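Local coordinates for protein cytosine deaminase (Klebsiella pneumoniae, PDB 4R85) that catalyses the hydrolytic deamination of 5-methylcytosine and probably of cytosine, using an iron-containing active site of the amidohydrolase fold, at residues Arg288-Val293 / Leu330-Met335; Val303-Asp308 / Arg324-Gly329. One frame throughout, in Å; residues are numbered along the deposited sequence.

Contact 1 (Arg288-Val293 / Leu330-Met335)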
ATOM      1  N   ARG A 288      -3.245  10.460  10.891  1.00 12.01           N
ATOM      2  CA  ARG A 288      -3.509   9.264  10.107  1.00 10.03           C
ATOM      3  C   ARG A 288      -4.990   8.935  10.103  1.00 10.49           C
ATOM      4  O   ARG A 288      -5.530   8.520   9.076  1.00 12.75           O
ATOM      5  CB  ARG A 288      -2.715   8.076  10.667  1.00  9.71           C
ATOM      6  CG  ARG A 288      -1.213   8.249  10.470  1.00 10.07           C
ATOM      7  CD  ARG A 288      -0.327   7.332  11.370  1.00 11.88           C
ATOM      8  NE  ARG A 288       1.054   7.736  11.135  1.00 14.64           N
ATOM      9  CZ  ARG A 288       2.048   6.928  10.790  1.00 10.85           C
ATOM     10  NH1 ARG A 288       1.860   5.614  10.708  1.00 10.82           N
ATOM     11  NH2 ARG A 288       3.240   7.453  10.553  1.00 11.27           N
ATOM     12  N   GLY A 289      -5.620   9.066  11.274  1.00 10.42           N
ATOM     13  CA  GLY A 289      -7.053   8.858  11.418  1.00 13.20           C
ATOM     14  C   GLY A 289      -7.524   7.417  11.444  1.00 16.88           C
ATOM     15  O   GLY A 289      -8.695   7.139  11.186  1.00 16.93           O
ATOM     16  N   VAL A 290      -6.620   6.492  11.762  1.00 12.12           N
ATOM     17  CA  VAL A 290      -6.965   5.083  11.823  1.00 13.90           C
ATOM     18  C   VAL A 290      -7.069   4.673  13.292  1.00 14.10           C
ATOM     19  O   VAL A 290      -6.388   5.235  14.140  1.00 15.95           O
ATOM     20  CB  VAL A 290      -5.903   4.244  11.066  1.00 22.74           C
ATOM     21  CG1 VAL A 290      -6.121   2.758  11.246  1.00 24.98           C
ATOM     22  CG2 VAL A 290      -5.918   4.617   9.583  1.00 21.15           C
ATOM     23  N   THR A 291      -7.954   3.731  13.593  1.00 11.92           N
ATOM     24  CA  THR A 291      -8.132   3.250  14.962  1.00 13.05           C
ATOM     25  C   THR A 291      -6.841   2.609  15.527  1.00 14.66           C
ATOM     26  O   THR A 291      -5.844   2.419  14.807  1.00 12.34           O
ATOM     27  CB  THR A 291      -9.337   2.270  15.039  1.00 10.65           C
ATOM     28  OG1 THR A 291      -9.709   2.061  16.406  1.00 14.11           O
ATOM     29  CG2 THR A 291      -9.012   0.933  14.372  1.00 10.72           C
ATOM     30  N   ARG A 292      -6.850   2.278  16.816  1.00 11.16           N
ATOM     31  CA  ARG A 292      -5.613   1.833  17.476  1.00 11.41           C
ATOM     32  C   ARG A 292      -5.466   0.321  17.365  1.00 12.14           C
ATOM     33  O   ARG A 292      -5.541  -0.396  18.360  1.00 12.29           O
ATOM     34  CB  ARG A 292      -5.607   2.264  18.940  1.00 11.37           C
ATOM     35  CG  ARG A 292      -5.852   3.756  19.141  1.00  9.27           C
ATOM     36  CD  ARG A 292      -5.591   4.152  20.597  1.00  9.50           C
ATOM     37  NE  ARG A 292      -5.944   5.554  20.822  1.00 11.86           N
ATOM     38  CZ  ARG A 292      -5.610   6.264  21.893  1.00 12.55           C
ATOM     39  NH1 ARG A 292      -6.003   7.525  21.992  1.00 15.67           N
ATOM     40  NH2 ARG A 292      -4.895   5.721  22.867  1.00 11.03           N
ATOM     41  N   VAL A 293      -5.254  -0.147  16.140  1.00 10.93           N
ATOM     42  CA  VAL A 293      -5.250  -1.571  15.824  1.00 11.88           C
ATOM     43  C   VAL A 293      -4.208  -2.358  16.621  1.00 13.70           C
ATOM     44  O   VAL A 293      -4.513  -3.412  17.188  1.00 13.39           O
ATOM     45  CB  VAL A 293      -4.993  -1.798  14.315  1.00 13.06           C
ATOM     46  CG1 VAL A 293      -4.840  -3.290  14.014  1.00 13.82           C
ATOM     47  CG2 VAL A 293      -6.121  -1.171  13.471  1.00 15.70           C
ATOM     48  N   LEU A 330      -0.527  -2.640   8.119  1.00 12.28           N
ATOM     49  CA  LEU A 330       0.695  -2.852   8.890  1.00 13.28           C
ATOM     50  C   LEU A 330       1.589  -1.608   8.926  1.00 12.17           C
ATOM     51  O   LEU A 330       2.235  -1.329   9.947  1.00 11.72           O
ATOM     52  CB  LEU A 330       1.474  -4.056   8.353  1.00 13.01           C
ATOM     53  CG  LEU A 330       0.763  -5.410   8.394  1.00 12.96           C
ATOM     54  CD1 LEU A 330       1.680  -6.481   7.815  1.00 16.36           C
ATOM     55  CD2 LEU A 330       0.361  -5.781   9.815  1.00 16.12           C
ATOM     56  N   HIS A 331       1.638  -0.873   7.816  1.00 13.38           N
ATOM     57  CA  HIS A 331       2.432   0.359   7.753  1.00 11.14           C
ATOM     58  C   HIS A 331       1.807   1.475   8.593  1.00 15.07           C
ATOM     59  O   HIS A 331       2.466   2.075   9.442  1.00 15.00           O
ATOM     60  CB  HIS A 331       2.563   0.865   6.306  1.00 17.43           C
ATOM     61  CG  HIS A 331       3.523   0.087   5.462  1.00 16.49           C
ATOM     62  ND1 HIS A 331       3.249  -1.184   4.995  1.00 16.86           N
ATOM     63  CD2 HIS A 331       4.743   0.413   4.974  1.00 12.69           C
ATOM     64  CE1 HIS A 331       4.271  -1.613   4.273  1.00 15.97           C
ATOM     65  NE2 HIS A 331       5.190  -0.664   4.244  1.00 14.80           N
ATOM     66  N   ILE A 332       0.531   1.759   8.344  1.00 13.37           N
ATOM     67  CA  ILE A 332      -0.139   2.895   8.988  1.00 10.77           C
ATOM     68  C   ILE A 332      -0.289   2.707  10.502  1.00 11.75           C
ATOM     69  O   ILE A 332      -0.241   3.673  11.270  1.00 13.97           O
ATOM     70  CB  ILE A 332      -1.524   3.172   8.344  1.00 12.39           C
ATOM     71  CG1 ILE A 332      -1.362   3.369   6.834  1.00 21.82           C
ATOM     72  CG2 ILE A 332      -2.145   4.432   8.939  1.00 16.42           C
ATOM     73  CD1 ILE A 332      -2.685   3.494   6.050  1.00 23.05           C
ATOM     74  N   CYS A 333      -0.454   1.456  10.923  1.00 10.91           N
ATOM     75  CA  CYS A 333      -0.693   1.126  12.328  1.00 11.43           C
ATOM     76  C   CYS A 333       0.592   0.806  13.091  1.00 14.11           C
ATOM     77  O   CYS A 333       0.539   0.429  14.264  1.00 13.49           O
ATOM     78  CB  CYS A 333      -1.667  -0.051  12.437  1.00 16.39           C
ATOM     79  SG  CYS A 333      -3.290   0.318  11.686  1.00 16.01           S
ATOM     80  N   HIS A 334       1.733   0.979  12.431  1.00 12.69           N
ATOM     81  CA  HIS A 334       3.036   0.713  13.053  1.00 11.11           C
ATOM     82  C   HIS A 334       3.135  -0.715  13.568  1.00 15.31           C
ATOM     83  O   HIS A 334       3.488  -0.953  14.724  1.00 17.36           O
ATOM     84  CB  HIS A 334       3.328   1.707  14.184  1.00 13.39           C
ATOM     85  CG  HIS A 334       3.787   3.045  13.698  1.00 13.73           C
ATOM     86  ND1 HIS A 334       3.757   4.174  14.487  1.00 17.80           N
ATOM     87  CD2 HIS A 334       4.314   3.426  12.510  1.00 17.12           C
ATOM     88  CE1 HIS A 334       4.242   5.197  13.803  1.00 21.42           C
ATOM     89  NE2 HIS A 334       4.578   4.772  12.599  1.00 17.99           N
ATOM     90  N   MET A 335       2.834  -1.658  12.687  1.00 13.15           N
ATOM     91  CA  MET A 335       2.888  -3.072  13.006  1.00 14.23           C
ATOM     92  C   MET A 335       3.836  -3.783  12.055  1.00 14.53           C
ATOM     93  O   MET A 335       3.502  -4.820  11.487  1.00 16.72           O
ATOM     94  CB  MET A 335       1.487  -3.670  12.896  1.00 15.54           C
ATOM     95  CG  MET A 335       0.532  -3.092  13.918  1.00 15.69           C
ATOM     96  SD  MET A 335      -1.185  -3.499  13.552  1.00 24.20           S
ATOM     97  CE  MET A 335      -1.232  -5.143  14.233  1.00 18.96           C
TER
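Segment 288-293, a loop running into the first residue of helix 293-298, meets the C-terminal end of helix 322-332 at two points, where Val293 CA lies 6.3 Å from Cys333 CA and Arg288 CA 7.3 Å from Ile332 CA. Arg288, its chain extended from CG to NE, slides past Ile332 and donates from NH1 to Ile332 O at 2.9 Å. The N-H...O angle is 152°; the oxygen sits in the guanidinium plane, while the donor stands above the carbonyl plane. His334 CE1 lies over one guanidinium face, with ring and guanidinium inclined at 55°. Arg287 O and Ile275 O of the second subunit accept from Arg288 NE and NH2, so this buried charge is gripped from both chains. Further along both segments the contact is apolar. Val290 CG2 touches Ile332 CG2 at 3.8 Å, and Cys333 SG is clasped between Val290 CG1 and Val293 CG2, 3.7 Å from the latter. Val293 CG1, anti to its own nitrogen (chi1 174°), meets Met335 SD at 3.7 Å. The helix end itself is a Schellman motif with His334 at positive phi as the C-prime residue: Met335 N hydrogen-bonds to Leu330 O and His334 N to His331 O.

Contact 2 (Val303-Asp308 / Arg324-Gly329). With FE2 (Fe (II) ion), chain H; 17E (5-methylcytosine), chain G.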
ATOM      1  N   VAL A 303      -9.256  -7.850  16.293  1.00 11.10           N
ATOM      2  CA  VAL A 303      -9.331  -6.778  15.290  1.00 13.43           C
ATOM      3  C   VAL A 303      -8.894  -7.342  13.932  1.00 12.18           C
ATOM      4  O   VAL A 303      -8.100  -8.283  13.868  1.00 14.07           O
ATOM      5  CB  VAL A 303      -8.473  -5.543  15.716  1.00 10.75           C
ATOM      6  CG1 VAL A 303      -7.004  -5.930  15.878  1.00 13.96           C
ATOM      7  CG2 VAL A 303      -8.624  -4.369  14.738  1.00 10.38           C
ATOM      8  N   CYS A 304      -9.442  -6.809  12.848  1.00 10.32           N
ATOM      9  CA  CYS A 304      -9.050  -7.278  11.526  1.00 13.20           C
ATOM     10  C   CYS A 304      -9.139  -6.162  10.487  1.00 14.78           C
ATOM     11  O   CYS A 304      -9.601  -5.071  10.801  1.00 14.05           O
ATOM     12  CB  CYS A 304      -9.898  -8.483  11.123  1.00 13.72           C
ATOM     13  SG  CYS A 304     -11.651  -8.098  10.987  1.00 18.60           S
ATOM     14  N   PHE A 305      -8.677  -6.435   9.266  1.00 11.95           N
ATOM     15  CA  PHE A 305      -8.642  -5.425   8.199  1.00  9.79           C
ATOM     16  C   PHE A 305      -9.639  -5.728   7.089  1.00 14.55           C
ATOM     17  O   PHE A 305      -9.927  -6.892   6.804  1.00 15.51           O
ATOM     18  CB  PHE A 305      -7.252  -5.345   7.573  1.00 12.27           C
ATOM     19  CG  PHE A 305      -6.199  -4.771   8.471  1.00 13.39           C
ATOM     20  CD1 PHE A 305      -6.384  -3.536   9.077  1.00 11.41           C
ATOM     21  CD2 PHE A 305      -5.012  -5.465   8.708  1.00 16.95           C
ATOM     22  CE1 PHE A 305      -5.409  -2.994   9.908  1.00 12.27           C
ATOM     23  CE2 PHE A 305      -4.025  -4.929   9.535  1.00 15.52           C
ATOM     24  CZ  PHE A 305      -4.229  -3.694  10.139  1.00 12.14           C
ATOM     25  N   ALA A 306     -10.141  -4.676   6.442  1.00 12.22           N
ATOM     26  CA  ALA A 306     -11.117  -4.848   5.381  1.00 12.25           C
ATOM     27  C   ALA A 306     -10.929  -3.804   4.285  1.00 13.70           C
ATOM     28  O   ALA A 306     -10.347  -2.748   4.514  1.00 13.68           O
ATOM     29  CB  ALA A 306     -12.525  -4.752   5.947  1.00 14.40           C
ATOM     30  N   GLN A 307     -11.438  -4.106   3.097  1.00 16.97           N
ATOM     31  CA  GLN A 307     -11.325  -3.193   1.960  1.00 15.84           C
ATOM     32  C   GLN A 307     -12.300  -2.014   1.990  1.00 15.95           C
ATOM     33  O   GLN A 307     -11.942  -0.925   1.563  1.00 14.49           O
ATOM     34  CB  GLN A 307     -11.455  -3.960   0.634  1.00 21.32           C
ATOM     35  CG  GLN A 307     -10.308  -4.948   0.423  1.00 22.95           C
ATOM     36  CD  GLN A 307     -10.509  -5.862  -0.761  1.00 30.82           C
ATOM     37  OE1 GLN A 307     -10.344  -5.453  -1.908  1.00 33.34           O
ATOM     38  NE2 GLN A 307     -10.855  -7.111  -0.491  1.00 24.60           N
ATOM     39  N   ASP A 308     -13.519  -2.249   2.476  1.00 13.09           N
ATOM     40  CA  ASP A 308     -14.567  -1.217   2.559  1.00 13.73           C
ATOM     41  C   ASP A 308     -15.179  -0.878   1.191  1.00 15.11           C
ATOM     42  O   ASP A 308     -16.369  -1.109   0.950  1.00 16.33           O
ATOM     43  CB  ASP A 308     -14.036   0.061   3.247  1.00 19.91           C
ATOM     44  CG  ASP A 308     -15.139   0.942   3.768  1.00 19.52           C
ATOM     45  OD1 ASP A 308     -14.978   2.181   3.827  1.00 19.67           O
ATOM     46  OD2 ASP A 308     -16.181   0.389   4.128  1.00 17.26           O
ATOM     47  N   ARG A 324      -3.219  -6.284  -0.204  1.00 17.83           N
ATOM     48  CA  ARG A 324      -2.825  -4.898  -0.384  1.00 13.08           C
ATOM     49  C   ARG A 324      -3.259  -4.106   0.852  1.00 12.32           C
ATOM     50  O   ARG A 324      -2.527  -3.242   1.334  1.00 13.21           O
ATOM     51  CB  ARG A 324      -3.459  -4.310  -1.659  1.00 17.87           C
ATOM     52  CG  ARG A 324      -2.864  -2.974  -2.095  1.00 22.74           C
ATOM     53  CD  ARG A 324      -3.565  -2.407  -3.352  1.00 28.11           C
ATOM     54  NE  ARG A 324      -4.995  -2.239  -3.110  1.00 28.71           N
ATOM     55  CZ  ARG A 324      -5.572  -1.096  -2.759  1.00 23.00           C
ATOM     56  NH1 ARG A 324      -4.851   0.014  -2.634  1.00 19.81           N
ATOM     57  NH2 ARG A 324      -6.880  -1.060  -2.534  1.00 19.98           N
ATOM     58  N   ILE A 325      -4.456  -4.414   1.353  1.00 11.14           N
ATOM     59  CA  ILE A 325      -5.002  -3.778   2.555  1.00 15.20           C
ATOM     60  C   ILE A 325      -4.176  -4.115   3.790  1.00 17.97           C
ATOM     61  O   ILE A 325      -3.878  -3.246   4.627  1.00 15.84           O
ATOM     62  CB  ILE A 325      -6.444  -4.254   2.821  1.00 19.68           C
ATOM     63  CG1 ILE A 325      -7.342  -3.973   1.620  1.00 23.58           C
ATOM     64  CG2 ILE A 325      -7.008  -3.642   4.099  1.00 20.18           C
ATOM     65  CD1 ILE A 325      -7.077  -2.689   0.885  1.00 18.84           C
ATOM     66  N   LEU A 326      -3.821  -5.390   3.909  1.00 12.27           N
ATOM     67  CA  LEU A 326      -2.969  -5.837   4.993  1.00 12.15           C
ATOM     68  C   LEU A 326      -1.673  -5.046   4.995  1.00 12.22           C
ATOM     69  O   LEU A 326      -1.260  -4.545   6.026  1.00 15.01           O
ATOM     70  CB  LEU A 326      -2.685  -7.340   4.873  1.00 11.34           C
ATOM     71  CG  LEU A 326      -1.726  -7.938   5.911  1.00 14.08           C
ATOM     72  CD1 LEU A 326      -2.268  -7.723   7.316  1.00 15.28           C
ATOM     73  CD2 LEU A 326      -1.503  -9.432   5.637  1.00 15.98           C
ATOM     74  N   ASP A 327      -1.035  -4.929   3.833  1.00 11.66           N
ATOM     75  CA  ASP A 327       0.204  -4.165   3.719  1.00 13.74           C
ATOM     76  C   ASP A 327       0.013  -2.734   4.256  1.00 13.37           C
ATOM     77  O   ASP A 327       0.780  -2.254   5.111  1.00 12.04           O
ATOM     78  CB  ASP A 327       0.634  -4.130   2.251  1.00 19.68           C
ATOM     79  CG  ASP A 327       2.012  -3.533   2.047  1.00 25.95           C
ATOM     80  OD1 ASP A 327       2.158  -2.685   1.136  1.00 26.36           O
ATOM     81  OD2 ASP A 327       2.954  -3.933   2.766  1.00 24.56           O
ATOM     82  N   ALA A 328      -1.035  -2.076   3.771  1.00 11.62           N
ATOM     83  CA  ALA A 328      -1.355  -0.711   4.174  1.00 13.89           C
ATOM     84  C   ALA A 328      -1.550  -0.611   5.681  1.00 14.33           C
ATOM     85  O   ALA A 328      -1.019   0.288   6.330  1.00 13.88           O
ATOM     86  CB  ALA A 328      -2.620  -0.240   3.458  1.00 15.74           C
ATOM     87  N   GLY A 329      -2.322  -1.544   6.220  1.00 12.93           N
ATOM     88  CA  GLY A 329      -2.636  -1.556   7.633  1.00 12.20           C
ATOM     89  C   GLY A 329      -1.400  -1.706   8.486  1.00 15.55           C
ATOM     90  O   GLY A 329      -1.227  -0.985   9.462  1.00 12.22           O
TER
HETATM   91 FE   FE2 H 502     -17.866   0.972   5.609  1.00 19.40          FE
HETATM   92  N1  17E G 501     -20.614   4.951   3.906  1.00 12.92           N
HETATM   93  C2  17E G 501     -20.041   5.281   5.064  1.00 13.67           C
HETATM   94  O2  17E G 501     -20.783   5.917   6.026  1.00 13.81           O
HETATM   95  N3  17E G 501     -18.758   5.002   5.315  1.00 15.01           N
HETATM   96  C4  17E G 501     -18.004   4.382   4.392  1.00 19.47           C
HETATM   97  N4  17E G 501     -16.634   4.091   4.670  1.00 20.70           N
HETATM   98  C5  17E G 501     -18.561   4.016   3.164  1.00 13.49           C
HETATM   99  C6  17E G 501     -19.902   4.322   2.950  1.00 14.79           C
HETATM  100  CM5 17E G 501     -17.737   3.322   2.127  1.00 14.00           C
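Phe305, on the eighth strand (303-305) of the amidohydrolase TIM barrel, lays its ring against helix 322-332, with Gly329 CA over one face and Leu326 CD1 at its edge, near the ring plane. The Gly329 CA contact is CH-pi: 4.1 Å from CA to the ring centroid, 28° off the ring normal. Gly329 has no side chain, and Phe305 CZ lies 3.7 Å from Gly329 CA. Leu326, with CG anti to its nitrogen, crosses the phenylalanine at about a right angle and brings CD1 to 3.8 Å from Phe305 CD2. Strand 303-305 thus packs against the helix that follows it in the chain; the axes of the short segments approach to 9.3 Å, their N-to-C directions 122° apart. Ile325 fills the next position toward the active site. Its CG2 reaches Phe305 CB at 3.9 Å and also lies against Ala306 O, while CG1 comes to 3.3 Å from Gln307 CG, a short carbon-carbon approach, as the two side chains cross at about a right angle. Pro271 and Thr272 of helix 271-277 pack on Ile325 as well, and Glu54 OE1 accepts from Gln307 N. Just past the strand end the chain delivers Asp308 to the metal, which His56, His58, His209 and His241 also bind. With CG anti to the backbone N (chi1 -161°), the carboxylate is directed to the iron and the base, and its two oxygens divide their work. OD2 binds the iron at 2.3 Å; OD1, close to Glu273 OE2, faces the base instead. There N4 of 5-methylcytosine, the amino group expected to leave on deamination, donates to Asp308 OD1 at 2.7 Å.

In the fold
Both contacts use helix 322-332: contact 2 holds its middle against strand 303-305, contact 1 its C-terminal end against the loop that leads into helix 293-298. Their centres are 10 Å apart, and they touch through Val293, whose CG1 lies 3.9 Å from Phe305 CZ and whose O lies 3.8 Å from Val303 CG1, so the two apolar clusters are continuous. Contact 2 reaches the active site directly through Asp308; contact 1 stands back from it, the Val290 side chain being about 12 Å from 5-methylcytosine. Both also border the second subunit: Arg324 and Asp327 form salt bridges with Asp327 and Arg324 of that chain, and His331 NE2 is hydrogen-bonded to its Tyr315 OH.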